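PDB 2PKE: haloacid delahogenase-like family hydrolase from Xanthomonas campestris pv. campestris, which binds magnesium and is probably a phosphatase of the haloacid dehalogenase-like hydrolase superfamily. Local coordinates for residues A123-D127 with Y128-L132. Residues are numbered along the deposited sequence; the frame is centred on the assembly and turned at random.
Sequences AIAAD and YAVVL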
loop_
_atom_site.group_PDB
_atom_site.type_symbol
_atom_site.label_atom_id
_atom_site.label_comp_id
_atom_site.label_asym_id
_atom_site.label_seq_id
_atom_site.Cartn_x
_atom_site.Cartn_y
_atom_site.Cartn_z
ATOM N N ALA A 123 13.536 24.730 -1.587
ATOM C CA ALA A 123 14.685 25.349 -0.903
ATOM C C ALA A 123 15.533 24.295 -0.193
ATOM O O ALA A 123 16.766 24.302 -0.302
ATOM C CB ALA A 123 14.219 26.457 0.098
ATOM N N ILE A 124 14.868 23.381 0.528
ATOM C CA ILE A 124 15.567 22.315 1.234
ATOM C C ILE A 124 16.240 21.365 0.245
ATOM O O ILE A 124 17.418 21.023 0.423
ATOM C CB ILE A 124 14.651 21.562 2.166
ATOM C CG1 ILE A 124 14.258 22.486 3.331
ATOM C CG2 ILE A 124 15.336 20.257 2.652
ATOM C CD1 ILE A 124 12.973 22.089 4.105
ATOM N N ALA A 125 15.517 21.017 -0.815
ATOM C CA ALA A 125 15.989 20.038 -1.795
ATOM C C ALA A 125 17.241 20.512 -2.509
ATOM O O ALA A 125 17.920 19.717 -3.108
ATOM C CB ALA A 125 14.927 19.735 -2.774
ATOM N N ALA A 126 17.534 21.803 -2.460
ATOM C CA ALA A 126 18.761 22.365 -3.046
ATOM C C ALA A 126 20.012 21.883 -2.311
ATOM O O ALA A 126 21.066 21.749 -2.926
ATOM C CB ALA A 126 18.694 23.921 -3.034
ATOM N N ASP A 127 19.896 21.616 -1.002
ATOM C CA ASP A 127 21.052 21.251 -0.147
ATOM C C ASP A 127 21.040 19.844 0.462
ATOM O O ASP A 127 22.052 19.400 1.004
ATOM C CB ASP A 127 21.155 22.239 1.026
ATOM C CG ASP A 127 21.346 23.658 0.574
ATOM O OD1 ASP A 127 22.226 23.860 -0.251
ATOM O OD2 ASP A 127 20.620 24.561 1.035
ATOM N N TYR A 128 19.866 19.210 0.435
ATOM C CA TYR A 128 19.609 17.940 1.102
ATOM C C TYR A 128 18.818 17.030 0.168
ATOM O O TYR A 128 18.034 17.543 -0.636
ATOM C CB TYR A 128 18.759 18.192 2.332
ATOM C CG TYR A 128 19.407 19.146 3.282
ATOM C CD1 TYR A 128 20.375 18.699 4.169
ATOM C CD2 TYR A 128 19.106 20.498 3.262
ATOM C CE1 TYR A 128 21.014 19.587 5.051
ATOM C CE2 TYR A 128 19.734 21.389 4.165
ATOM C CZ TYR A 128 20.705 20.934 5.030
ATOM O OH TYR A 128 21.386 21.817 5.918
ATOM N N ALA A 129 19.015 15.712 0.276
ATOM C CA ALA A 129 18.087 14.722 -0.269
ATOM C C ALA A 129 16.777 14.914 0.427
ATOM O O ALA A 129 16.761 15.273 1.618
ATOM C CB ALA A 129 18.560 13.304 -0.015
ATOM N N VAL A 130 15.681 14.659 -0.284
ATOM C CA VAL A 130 14.328 14.748 0.329
ATOM C C VAL A 130 13.543 13.452 0.085
ATOM O O VAL A 130 13.718 12.804 -0.929
ATOM C CB VAL A 130 13.516 15.964 -0.161
ATOM C CG1 VAL A 130 14.187 17.287 0.268
ATOM C CG2 VAL A 130 13.258 15.896 -1.687
ATOM N N VAL A 131 12.692 13.050 1.032
ATOM C CA VAL A 131 11.871 11.862 0.864
ATOM C C VAL A 131 10.490 12.159 1.476
ATOM O O VAL A 131 10.375 12.812 2.497
ATOM C CB VAL A 131 12.533 10.563 1.506
ATOM C CG1 VAL A 131 13.008 10.805 2.983
ATOM C CG2 VAL A 131 11.576 9.329 1.373
ATOM N N LEU A 132 9.449 11.643 0.869
ATOM C CA LEU A 132 8.107 11.711 1.487
ATOM C C LEU A 132 7.871 10.398 2.196
ATOM O O LEU A 132 7.931 9.357 1.559
ATOM C CB LEU A 132 7.026 11.901 0.442
ATOM C CG LEU A 132 5.724 12.442 1.042
ATOM C CD1 LEU A 132 5.013 13.274 0.003
ATOM C CD2 LEU A 132 4.854 11.332 1.552
#
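Ile124 packs its CG2 methyl against both Tyr128 and Val130 and, with the tyrosine ring, forms the tight side of this helix-to-strand turn. Ile124 CG2 lies 3.8 Å from Tyr128 CD2 and 4.0 Å from Val130 CG1, the side chains crossing at a slant. That methyl, opposite the backbone N about the CA–CB bond, is the branch that meets both partners; CG1 (chi1 -69°) leads away from the strand, and the side chain also touches Trp236 and Val240 of helix 236-250. Val130 CG1 also lies against Ala125, 4.0 Å from its CB. The Tyr128 ring is closely surrounded: Asp127 O lies over one face, Ile124 O near its plane at the edge, 3.3 Å from CD2, and Asp127 CB 3.5 Å from the same Tyr128 CD2. Its OH is hydrogen-bonded to Asp244 OD2 outside the turn. Here helix 117-125 runs into strand 129-135, which lies beside strand 15-18 in the parallel sheet of the Rossmann-like HAD core, away from the magnesium site. The backbone closes the turn: Tyr128 N donates to Ile124 O at 3.0 Å, in the carbonyl plane but bent (135° at the hydrogen), and the same oxygen also accepts from Asp127 N, 2.9 Å away. Ala125 CA adds a CA-H...O contact to Tyr128 O, 3.4 Å. The looser side is the bend itself, where Asp127 is partly exposed, its O accepting a hydrogen bond from Gln11 NE2, and exposed Ala126 turns its methyl away from the strand.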